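Local coordinates for transcriptional regulator, IclR family (Ruegeria sp. TM1040, PDB 3R4K), which probably binds DNA through an N-terminal helix-turn-helix domain and regulates transcription, its C-terminal GAF-like domain presumably sensing a small-molecule effector, at residues A71-S76 with T243-G248; H99-L102 with Q107-S110; G139-A144 with A200-G205; P206-L211 with C250-P255. All blocks are in the same frame, centred on the assembly; numbering follows the deposited sequence.

Contacts 2 and 3 are buried in the C-terminal domain and meet on its antiparallel sheet: contact 2 pairs two neighbouring strands, and contact 3 lays helix 137-143 against another strand, Leu108 of the former touching Val142 of the latter. Contacts 1 and 4 are only partly buried; they involve the end of helix 225-245 and the loop after it, and both reach the second subunit. Their chemistry follows their place: backbone hydrogen bonds in contact 2, small apolar groups in contact 3, arginines in contacts 1 and 4. Contacts 3 and 4 also share a border, where Phe204 packs on Pro251 and Phe254.

Contact 1 (A71-S76 with T243-G248)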
loop_
_atom_site.group_PDB
_atom_site.type_symbol
_atom_site.label_atom_id
_atom_site.label_comp_id
_atom_site.label_asym_id
_atom_site.label_seq_id
_atom_site.Cartn_x
_atom_site.Cartn_y
_atom_site.Cartn_z
ATOM N N ALA A 71 -4.816 -1.080 -1.875
ATOM C CA ALA A 71 -5.352 -1.254 -0.520
ATOM C C ALA A 71 -6.105 -2.586 -0.380
ATOM O O ALA A 71 -5.991 -3.271 0.646
ATOM C CB ALA A 71 -6.266 -0.093 -0.175
ATOM N N LEU A 72 -6.845 -2.964 -1.436
ATOM C CA LEU A 72 -7.589 -4.219 -1.468
ATOM C C LEU A 72 -6.633 -5.389 -1.633
ATOM O O LEU A 72 -6.859 -6.414 -1.000
ATOM C CB LEU A 72 -8.656 -4.216 -2.567
ATOM C CG LEU A 72 -9.750 -3.136 -2.474
ATOM C CD1 LEU A 72 -10.601 -3.137 -3.689
ATOM C CD2 LEU A 72 -10.588 -3.318 -1.259
ATOM N N ARG A 73 -5.546 -5.223 -2.427
ATOM C CA ARG A 73 -4.514 -6.252 -2.611
ATOM C C ARG A 73 -3.811 -6.545 -1.268
ATOM O O ARG A 73 -3.624 -7.722 -0.906
ATOM C CB ARG A 73 -3.512 -5.854 -3.698
ATOM C CG ARG A 73 -2.245 -6.730 -3.738
ATOM C CD ARG A 73 -2.459 -8.179 -4.124
ATOM N NE ARG A 73 -1.211 -8.912 -3.965
ATOM C CZ ARG A 73 -1.006 -10.170 -4.326
ATOM N NH1 ARG A 73 -1.996 -10.889 -4.844
ATOM N NH2 ARG A 73 0.170 -10.737 -4.121
ATOM N N GLU A 74 -3.447 -5.471 -0.532
ATOM C CA GLU A 74 -2.828 -5.568 0.805
ATOM C C GLU A 74 -3.733 -6.374 1.734
ATOM O O GLU A 74 -3.248 -7.278 2.407
ATOM C CB GLU A 74 -2.579 -4.172 1.406
ATOM C CG GLU A 74 -1.381 -3.407 0.857
ATOM C CD GLU A 74 -1.280 -1.927 1.213
ATOM O OE1 GLU A 74 -2.075 -1.440 2.054
ATOM O OE2 GLU A 74 -0.399 -1.251 0.633
ATOM N N ALA A 75 -5.051 -6.089 1.706
ATOM C CA ALA A 75 -6.065 -6.746 2.547
ATOM C C ALA A 75 -6.197 -8.222 2.175
ATOM O O ALA A 75 -6.209 -9.062 3.066
ATOM C CB ALA A 75 -7.415 -6.038 2.432
ATOM N N SER A 76 -6.194 -8.532 0.855
ATOM C CA SER A 76 -6.307 -9.878 0.282
ATOM C C SER A 76 -5.097 -10.743 0.588
ATOM O O SER A 76 -5.287 -11.903 0.948
ATOM C CB SER A 76 -6.497 -9.806 -1.230
ATOM O OG SER A 76 -7.634 -9.046 -1.607
ATOM N N THR A 243 9.536 -10.577 -2.800
ATOM C CA THR A 243 9.549 -9.156 -3.130
ATOM C C THR A 243 8.460 -8.905 -4.203
ATOM O O THR A 243 7.697 -7.946 -4.090
ATOM C CB THR A 243 10.980 -8.712 -3.547
ATOM O OG1 THR A 243 11.879 -8.896 -2.446
ATOM C CG2 THR A 243 11.052 -7.258 -3.950
ATOM N N GLU A 244 8.341 -9.818 -5.172
ATOM C CA GLU A 244 7.366 -9.758 -6.256
ATOM C C GLU A 244 5.923 -9.932 -5.729
ATOM O O GLU A 244 5.055 -9.185 -6.173
ATOM C CB GLU A 244 7.700 -10.821 -7.293
ATOM C CG GLU A 244 6.928 -10.719 -8.588
ATOM C CD GLU A 244 6.855 -12.046 -9.322
ATOM O OE1 GLU A 244 5.778 -12.684 -9.276
ATOM O OE2 GLU A 244 7.883 -12.469 -9.902
ATOM N N ARG A 245 5.673 -10.873 -4.763
ATOM C CA ARG A 245 4.337 -11.110 -4.191
ATOM C C ARG A 245 3.822 -9.897 -3.383
ATOM O O ARG A 245 2.621 -9.831 -3.096
ATOM C CB ARG A 245 4.304 -12.372 -3.310
ATOM C CG ARG A 245 4.633 -13.711 -4.004
ATOM C CD ARG A 245 3.431 -14.438 -4.603
ATOM N NE ARG A 245 2.422 -14.826 -3.606
ATOM C CZ ARG A 245 1.156 -14.402 -3.604
ATOM N NH1 ARG A 245 0.722 -13.573 -4.551
ATOM N NH2 ARG A 245 0.315 -14.805 -2.657
ATOM N N ILE A 246 4.707 -8.937 -3.033
ATOM C CA ILE A 246 4.322 -7.752 -2.274
ATOM C C ILE A 246 4.536 -6.473 -3.100
ATOM O O ILE A 246 4.412 -5.388 -2.553
ATOM C CB ILE A 246 5.027 -7.673 -0.881
ATOM C CG1 ILE A 246 6.567 -7.545 -1.016
ATOM C CG2 ILE A 246 4.618 -8.846 0.034
ATOM C CD1 ILE A 246 7.276 -6.877 0.156
ATOM N N GLY A 247 4.816 -6.601 -4.394
ATOM C CA GLY A 247 5.010 -5.474 -5.302
ATOM C C GLY A 247 6.207 -4.600 -4.986
ATOM O O GLY A 247 6.202 -3.394 -5.273
ATOM N N GLY A 248 7.227 -5.218 -4.397
ATOM C CA GLY A 248 8.453 -4.534 -4.009
ATOM C C GLY A 248 9.370 -4.188 -5.163
ATOM O O GLY A 248 9.235 -4.710 -6.269
HETATM O O HOH W 1 0.252 -8.379 -1.322
#
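Arg73 lays the edge of its guanidinium against the carbonyl of Arg245, near the end of helix 225-245. NH2 of Arg73 donates to O of Arg245 over 2.8 Å, a fairly straight bond (158° at the hydrogen) with the acceptor in the plane of the guanidinium. The side chain gets there with CG anti to the backbone N (chi1 168°) and a bend at chi2, which carries it from helix 66-76 across to the other helix end. A water adds a second, looser link, accepting weakly from NE of Arg73 and donating to the same carbonyl O of Arg245. That carbonyl lies where the helix stops in a Schellman motif: Gly247, with positive phi, is the C-prime residue, and Gly248 N bonds to Thr243 O over 2.8 Å. The Arg245 side chain folds back, bent at chi2 and chi3, to bring its NH1 2.9 Å from NH2 of Arg73, with the guanidinium planes 78° apart. These are two donors, not a hydrogen bond: Glu52 of the second subunit forms salt bridges to NH1 of both arginines, so the pair gathers round one carboxylate; NH1 of Arg73 also bonds to Leu62 O of that subunit. An alanine in place of Arg73 would probably leave the Arg245 carbonyl without its direct side-chain donor and Glu52 of the second subunit with one positive partner fewer.

Contact 2 (H99-L102 with Q107-S110); sequences HLSL and QLAS
Gln107 and Leu102 come together through their backbones near the turn of the hairpin formed by strands 97-104 and 107-114, the carbonyl oxygens Leu102 O and Gln107 O lying 3.8 Å apart. Leu108, next along, sends its branched end over Ser101: CD1 lies 3.6 Å from Ser101 OG, with CG and CD2 scarcely farther from the same oxygen. Its CG stands anti to the backbone N (chi1 -177°), which swings the methyls back across the neighbouring strand. This leucine also meets Val142 and Ser138 of helix 137-143. Ala109 forms the hydrogen-bonded antiparallel pair with Leu102. Leu102 N donates to Ala109 O over 2.9 Å, and Ala109 N returns a nearly straight bond of 3.0 Å to Leu102 O (177° at the hydrogen). Ala109 O also receives a CA-H...O contact from Ser101, its CA 3.2 Å away. Ser110 makes the non-hydrogen-bonded pair with Ser101, their CA atoms 3.9 Å apart and both side chains on the face that carries Leu108. Its hydroxyl, placed anti to the backbone N, reaches across to His99 on the partner strand, whose ND1 donates a weak bond of 3.1 Å to Ser110 OG, well bent at 124°. Ser101 OG turns instead to Ala213 O of the next strand, again weakly. The two amide bonds therefore fix the register, whereas the side-chain polar links on this buried face are weak and probably do little more than give its hydroxyls and imidazole partners.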
loop_
_atom_site.group_PDB
_atom_site.type_symbol
_atom_site.label_atom_id
_atom_site.label_comp_id
_atom_site.label_asym_id
_atom_site.label_seq_id
_atom_site.Cartn_x
_atom_site.Cartn_y
_atom_site.Cartn_z
ATOM N N HIS A 99 12.945 -18.459 7.752
ATOM C CA HIS A 99 12.141 -17.498 8.494
ATOM C C HIS A 99 12.179 -16.103 7.890
ATOM O O HIS A 99 13.178 -15.687 7.296
ATOM C CB HIS A 99 12.495 -17.447 9.995
ATOM C CG HIS A 99 13.896 -17.057 10.322
ATOM N ND1 HIS A 99 14.192 -15.805 10.849
ATOM C CD2 HIS A 99 15.032 -17.794 10.269
ATOM C CE1 HIS A 99 15.500 -15.805 11.052
ATOM N NE2 HIS A 99 16.049 -16.986 10.721
ATOM N N LEU A 100 11.053 -15.397 8.025
ATOM C CA LEU A 100 10.883 -14.025 7.588
ATOM C C LEU A 100 10.821 -13.139 8.818
ATOM O O LEU A 100 10.034 -13.382 9.736
ATOM C CB LEU A 100 9.622 -13.850 6.704
ATOM C CG LEU A 100 9.274 -12.413 6.252
ATOM C CD1 LEU A 100 10.341 -11.820 5.304
ATOM C CD2 LEU A 100 7.852 -12.351 5.662
ATOM N N SER A 101 11.687 -12.135 8.855
ATOM C CA SER A 101 11.704 -11.171 9.949
ATOM C C SER A 101 11.369 -9.802 9.375
ATOM O O SER A 101 11.736 -9.491 8.226
ATOM C CB SER A 101 13.039 -11.183 10.687
ATOM O OG SER A 101 14.115 -10.907 9.810
ATOM N N LEU A 102 10.587 -9.018 10.137
ATOM C CA LEU A 102 10.155 -7.703 9.671
ATOM C C LEU A 102 10.513 -6.617 10.644
ATOM O O LEU A 102 10.511 -6.832 11.854
ATOM C CB LEU A 102 8.636 -7.662 9.426
ATOM C CG LEU A 102 8.060 -8.570 8.360
ATOM C CD1 LEU A 102 6.541 -8.595 8.455
ATOM C CD2 LEU A 102 8.499 -8.147 6.964
ATOM N N GLN A 107 12.970 -2.162 15.779
ATOM C CA GLN A 107 13.474 -3.518 16.019
ATOM C C GLN A 107 13.099 -4.477 14.876
ATOM O O GLN A 107 12.190 -4.201 14.085
ATOM C CB GLN A 107 13.002 -4.071 17.375
ATOM C CG GLN A 107 11.487 -4.258 17.514
ATOM C CD GLN A 107 11.093 -4.983 18.784
ATOM O OE1 GLN A 107 11.706 -4.824 19.854
ATOM N NE2 GLN A 107 10.031 -5.774 18.692
ATOM N N LEU A 108 13.828 -5.593 14.799
ATOM C CA LEU A 108 13.624 -6.639 13.800
ATOM C C LEU A 108 13.066 -7.906 14.492
ATOM O O LEU A 108 13.721 -8.472 15.380
ATOM C CB LEU A 108 14.937 -6.920 13.046
ATOM C CG LEU A 108 14.870 -7.938 11.917
ATOM C CD1 LEU A 108 14.150 -7.372 10.693
ATOM C CD2 LEU A 108 16.258 -8.410 11.553
ATOM N N ALA A 109 11.837 -8.312 14.118
ATOM C CA ALA A 109 11.150 -9.454 14.736
ATOM C C ALA A 109 10.814 -10.584 13.743
ATOM O O ALA A 109 10.244 -10.308 12.687
ATOM C CB ALA A 109 9.871 -8.972 15.404
ATOM N N SER A 110 11.175 -11.851 14.085
ATOM C CA SER A 110 10.877 -13.017 13.248
ATOM C C SER A 110 9.393 -13.280 13.394
ATOM O O SER A 110 8.928 -13.517 14.510
ATOM C CB SER A 110 11.719 -14.231 13.636
ATOM O OG SER A 110 11.679 -15.216 12.617
#

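Contact 3 (G139-A144 with A200-G205)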
loop_
_atom_site.group_PDB
_atom_site.type_symbol
_atom_site.label_atom_id
_atom_site.label_comp_id
_atom_site.label_asym_id
_atom_site.label_seq_id
_atom_site.Cartn_x
_atom_site.Cartn_y
_atom_site.Cartn_z
ATOM N N GLY A 139 19.598 -9.482 10.601
ATOM C CA GLY A 139 19.924 -8.153 11.106
ATOM C C GLY A 139 20.942 -7.425 10.251
ATOM O O GLY A 139 20.772 -6.233 9.968
ATOM N N LEU A 140 21.998 -8.142 9.804
ATOM C CA LEU A 140 23.053 -7.579 8.948
ATOM C C LEU A 140 22.495 -7.237 7.565
ATOM O O LEU A 140 22.851 -6.192 7.020
ATOM C CB LEU A 140 24.271 -8.518 8.838
ATOM C CG LEU A 140 25.078 -8.716 10.126
ATOM C CD1 LEU A 140 25.900 -9.989 10.067
ATOM C CD2 LEU A 140 25.958 -7.509 10.440
ATOM N N ALA A 141 21.612 -8.098 7.015
ATOM C CA ALA A 141 20.952 -7.887 5.719
ATOM C C ALA A 141 20.106 -6.593 5.746
ATOM O O ALA A 141 20.149 -5.831 4.789
ATOM C CB ALA A 141 20.073 -9.089 5.362
ATOM N N VAL A 142 19.377 -6.341 6.862
ATOM C CA VAL A 142 18.509 -5.171 7.073
ATOM C C VAL A 142 19.367 -3.922 7.304
ATOM O O VAL A 142 19.070 -2.887 6.734
ATOM C CB VAL A 142 17.482 -5.402 8.226
ATOM C CG1 VAL A 142 16.703 -4.130 8.558
ATOM C CG2 VAL A 142 16.513 -6.529 7.887
ATOM N N LEU A 143 20.415 -4.016 8.136
ATOM C CA LEU A 143 21.325 -2.905 8.449
ATOM C C LEU A 143 22.048 -2.409 7.201
ATOM O O LEU A 143 22.191 -1.205 7.008
ATOM C CB LEU A 143 22.356 -3.357 9.497
ATOM C CG LEU A 143 22.726 -2.348 10.575
ATOM C CD1 LEU A 143 21.485 -1.778 11.267
ATOM C CD2 LEU A 143 23.640 -2.975 11.599
ATOM N N ALA A 144 22.472 -3.338 6.339
ATOM C CA ALA A 144 23.212 -3.026 5.126
ATOM C C ALA A 144 22.411 -2.160 4.131
ATOM O O ALA A 144 23.013 -1.454 3.317
ATOM C CB ALA A 144 23.647 -4.307 4.450
ATOM N N ALA A 200 21.037 -14.839 4.880
ATOM C CA ALA A 200 19.873 -13.954 4.756
ATOM C C ALA A 200 20.013 -12.955 3.636
ATOM O O ALA A 200 21.115 -12.510 3.319
ATOM C CB ALA A 200 19.610 -13.221 6.057
ATOM N N VAL A 201 18.870 -12.616 3.035
ATOM C CA VAL A 201 18.740 -11.630 1.960
ATOM C C VAL A 201 17.733 -10.567 2.403
ATOM O O VAL A 201 16.760 -10.908 3.087
ATOM C CB VAL A 201 18.356 -12.246 0.573
ATOM C CG1 VAL A 201 19.488 -13.094 0.007
ATOM C CG2 VAL A 201 17.042 -13.028 0.621
ATOM N N PRO A 202 17.910 -9.287 2.027
ATOM C CA PRO A 202 16.908 -8.283 2.409
ATOM C C PRO A 202 15.641 -8.377 1.544
ATOM O O PRO A 202 15.687 -8.846 0.407
ATOM C CB PRO A 202 17.640 -6.967 2.175
ATOM C CG PRO A 202 18.576 -7.273 1.034
ATOM C CD PRO A 202 18.991 -8.696 1.203
ATOM N N ILE A 203 14.501 -7.957 2.114
ATOM C CA ILE A 203 13.207 -7.893 1.445
ATOM C C ILE A 203 12.890 -6.421 1.345
ATOM O O ILE A 203 13.015 -5.682 2.336
ATOM C CB ILE A 203 12.104 -8.729 2.168
ATOM C CG1 ILE A 203 12.499 -10.222 2.283
ATOM C CG2 ILE A 203 10.721 -8.573 1.497
ATOM C CD1 ILE A 203 12.753 -11.018 0.913
ATOM N N PHE A 204 12.574 -5.977 0.131
ATOM C CA PHE A 204 12.298 -4.580 -0.133
ATOM C C PHE A 204 10.840 -4.395 -0.446
ATOM O O PHE A 204 10.259 -5.213 -1.168
ATOM C CB PHE A 204 13.185 -4.069 -1.290
ATOM C CG PHE A 204 14.673 -4.106 -1.019
ATOM C CD1 PHE A 204 15.270 -3.170 -0.175
ATOM C CD2 PHE A 204 15.484 -5.045 -1.638
ATOM C CE1 PHE A 204 16.649 -3.205 0.075
ATOM C CE2 PHE A 204 16.866 -5.071 -1.395
ATOM C CZ PHE A 204 17.440 -4.147 -0.546
ATOM N N GLY A 205 10.266 -3.301 0.060
ATOM C CA GLY A 205 8.869 -2.948 -0.189
ATOM C C GLY A 205 8.643 -2.172 -1.476
ATOM O O GLY A 205 9.604 -1.856 -2.193
#
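Ala141 carries the contact from the helix side, its methyl set down on the backbone of strand 196-204 where Ala200, Val201 and Pro202 follow one another. The apolar contacts are methyl against methyl, Ala141 CB to Ala200 CB at 4.2 Å, and methyl against ring, Ala141 CB to Pro202 CD at 4.3 Å. Between these two, the same methyl rests on main chain, 4.0 Å from Pro202 N and 4.1 Å from Val201 C. A further contact joins a polar atom to carbon: Ala141 O lies 3.8 Å from Pro202 CB. No hydrogen bond crosses between the segments, so the union rests on close fit of small groups. These let the helix approach closely, its axis passing 7.1 Å from that of the strand at an angle of 44°. Pro202 also touches Tyr145 and Phe254. Elsewhere helix 137-143 meets helix 170-183, through Leu140 on Ile173 and Leu143 on Ile177, and strand 107-114 of the hairpin, while Val201 and Ile203, on the other face of the strand, pack on helix 225-245; the sheet is thus sandwiched between helices, in keeping with a profilin-like, GAF-related domain.

Contact 4 (P206-L211 with C250-P255)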
loop_
_atom_site.group_PDB
_atom_site.type_symbol
_atom_site.label_atom_id
_atom_site.label_comp_id
_atom_site.label_asym_id
_atom_site.label_seq_id
_atom_site.Cartn_x
_atom_site.Cartn_y
_atom_site.Cartn_z
ATOM N N PRO A 206 7.371 -1.829 -1.782
ATOM C CA PRO A 206 7.071 -1.071 -3.018
ATOM C C PRO A 206 7.797 0.282 -3.145
ATOM O O PRO A 206 8.093 0.700 -4.268
ATOM C CB PRO A 206 5.555 -0.875 -2.955
ATOM C CG PRO A 206 5.054 -1.985 -2.084
ATOM C CD PRO A 206 6.133 -2.135 -1.042
ATOM N N ASP A 207 8.132 0.927 -2.013
ATOM C CA ASP A 207 8.835 2.210 -1.960
ATOM C C ASP A 207 10.383 2.071 -2.072
ATOM O O ASP A 207 11.093 3.082 -1.960
ATOM C CB ASP A 207 8.472 2.946 -0.652
ATOM C CG ASP A 207 8.823 2.234 0.643
ATOM O OD1 ASP A 207 9.128 1.024 0.596
ATOM O OD2 ASP A 207 8.734 2.867 1.707
ATOM N N ARG A 208 10.893 0.828 -2.290
ATOM C CA ARG A 208 12.325 0.479 -2.412
ATOM C C ARG A 208 13.068 0.483 -1.059
ATOM O O ARG A 208 14.286 0.279 -1.043
ATOM C CB ARG A 208 13.079 1.380 -3.402
ATOM C CG ARG A 208 12.624 1.239 -4.826
ATOM C CD ARG A 208 13.737 1.529 -5.802
ATOM N NE ARG A 208 14.112 2.942 -5.824
ATOM C CZ ARG A 208 14.937 3.470 -6.720
ATOM N NH1 ARG A 208 15.460 2.711 -7.680
ATOM N NH2 ARG A 208 15.225 4.769 -6.684
ATOM N N ALA A 209 12.356 0.700 0.062
ATOM C CA ALA A 209 12.982 0.669 1.390
ATOM C C ALA A 209 13.010 -0.758 1.898
ATOM O O ALA A 209 12.107 -1.551 1.578
ATOM C CB ALA A 209 12.222 1.557 2.361
ATOM N N VAL A 210 14.049 -1.091 2.681
ATOM C CA VAL A 210 14.207 -2.414 3.276
ATOM C C VAL A 210 13.066 -2.614 4.324
ATOM O O VAL A 210 12.850 -1.721 5.151
ATOM C CB VAL A 210 15.657 -2.618 3.838
ATOM C CG1 VAL A 210 15.966 -1.712 5.024
ATOM C CG2 VAL A 210 15.944 -4.082 4.169
ATOM N N LEU A 211 12.291 -3.730 4.201
ATOM C CA LEU A 211 11.167 -4.118 5.087
ATOM C C LEU A 211 11.579 -5.077 6.192
ATOM O O LEU A 211 10.975 -5.115 7.273
ATOM C CB LEU A 211 10.064 -4.869 4.297
ATOM C CG LEU A 211 9.146 -4.146 3.383
ATOM C CD1 LEU A 211 8.035 -5.052 3.013
ATOM C CD2 LEU A 211 8.565 -2.906 4.036
ATOM N N CYS A 250 13.693 -3.221 -5.810
ATOM C CA CYS A 250 15.044 -3.227 -5.265
ATOM C C CYS A 250 15.709 -1.887 -5.499
ATOM O O CYS A 250 15.532 -1.310 -6.570
ATOM C CB CYS A 250 15.854 -4.369 -5.872
ATOM S SG CYS A 250 15.126 -6.016 -5.605
ATOM N N PRO A 251 16.499 -1.364 -4.543
ATOM C CA PRO A 251 17.216 -0.107 -4.805
ATOM C C PRO A 251 18.411 -0.340 -5.758
ATOM O O PRO A 251 18.820 -1.491 -5.909
ATOM C CB PRO A 251 17.655 0.331 -3.406
ATOM C CG PRO A 251 17.822 -0.914 -2.654
ATOM C CD PRO A 251 16.851 -1.912 -3.221
ATOM N N PRO A 252 18.974 0.695 -6.441
ATOM C CA PRO A 252 20.103 0.435 -7.368
ATOM C C PRO A 252 21.328 -0.209 -6.699
ATOM O O PRO A 252 22.013 -1.024 -7.333
ATOM C CB PRO A 252 20.448 1.829 -7.926
ATOM C CG PRO A 252 19.786 2.813 -7.021
ATOM C CD PRO A 252 18.593 2.127 -6.440
ATOM N N GLU A 253 21.568 0.130 -5.411
ATOM C CA GLU A 253 22.670 -0.374 -4.574
ATOM C C GLU A 253 22.570 -1.904 -4.277
ATOM O O GLU A 253 23.492 -2.461 -3.672
ATOM C CB GLU A 253 22.763 0.420 -3.248
ATOM C CG GLU A 253 21.475 0.458 -2.436
ATOM C CD GLU A 253 20.703 1.762 -2.466
ATOM O OE1 GLU A 253 20.415 2.263 -3.577
ATOM O OE2 GLU A 253 20.320 2.245 -1.375
ATOM N N PHE A 254 21.458 -2.559 -4.695
ATOM C CA PHE A 254 21.230 -3.986 -4.507
ATOM C C PHE A 254 21.564 -4.748 -5.808
ATOM O O PHE A 254 20.971 -4.460 -6.854
ATOM C CB PHE A 254 19.792 -4.273 -4.031
ATOM C CG PHE A 254 19.510 -5.737 -3.799
ATOM C CD1 PHE A 254 19.973 -6.379 -2.658
ATOM C CD2 PHE A 254 18.794 -6.478 -4.727
ATOM C CE1 PHE A 254 19.729 -7.738 -2.452
ATOM C CE2 PHE A 254 18.542 -7.837 -4.518
ATOM C CZ PHE A 254 19.011 -8.458 -3.381
ATOM N N PRO A 255 22.503 -5.736 -5.743
ATOM C CA PRO A 255 22.883 -6.472 -6.963
ATOM C C PRO A 255 21.881 -7.559 -7.371
ATOM O O PRO A 255 21.466 -8.370 -6.537
ATOM C CB PRO A 255 24.243 -7.083 -6.607
ATOM C CG PRO A 255 24.276 -7.152 -5.138
ATOM C CD PRO A 255 23.297 -6.180 -4.573
#
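With CG anti to its carbonyl carbon (chi1 -65°) and the chain bent at chi3 (-70°), the Arg208 side chain passes alongside the backbone of Cys250 and Pro251 and brings one face of its guanidinium to CD of Pro252. CD of Arg208 sits 3.4 Å from Cys250 O and 4.0 Å from Pro251 CA. Farther out, NH1 of Arg208 comes within 3.4 Å of Pro252 CD, and the two side chains cross at about a right angle. The Arg208 backbone takes part too: its O is 4.0 Å from Pro251 CD. No hydrogen bond joins the segments. Arg208 belongs to the connection between strands 196-204 and 210-219, and has positive phi. Just before it Asp207 forms an Asx turn, OD1 accepting from Ala209 N over 3.3 Å from above the carboxylate plane. On the opposing side a type I turn runs from Pro251 to Phe254, closed by Phe254 N to Pro251 O at 3.1 Å. Were a serine to stand at Arg208, Pro252 CD and the Cys250 carbonyl would probably lose their cover, leaving this part of the C-terminal tail less well shielded by the strand connection. Arg208 also touches His17 and Ala249, and Phe254 meets Phe204 edge-to-face.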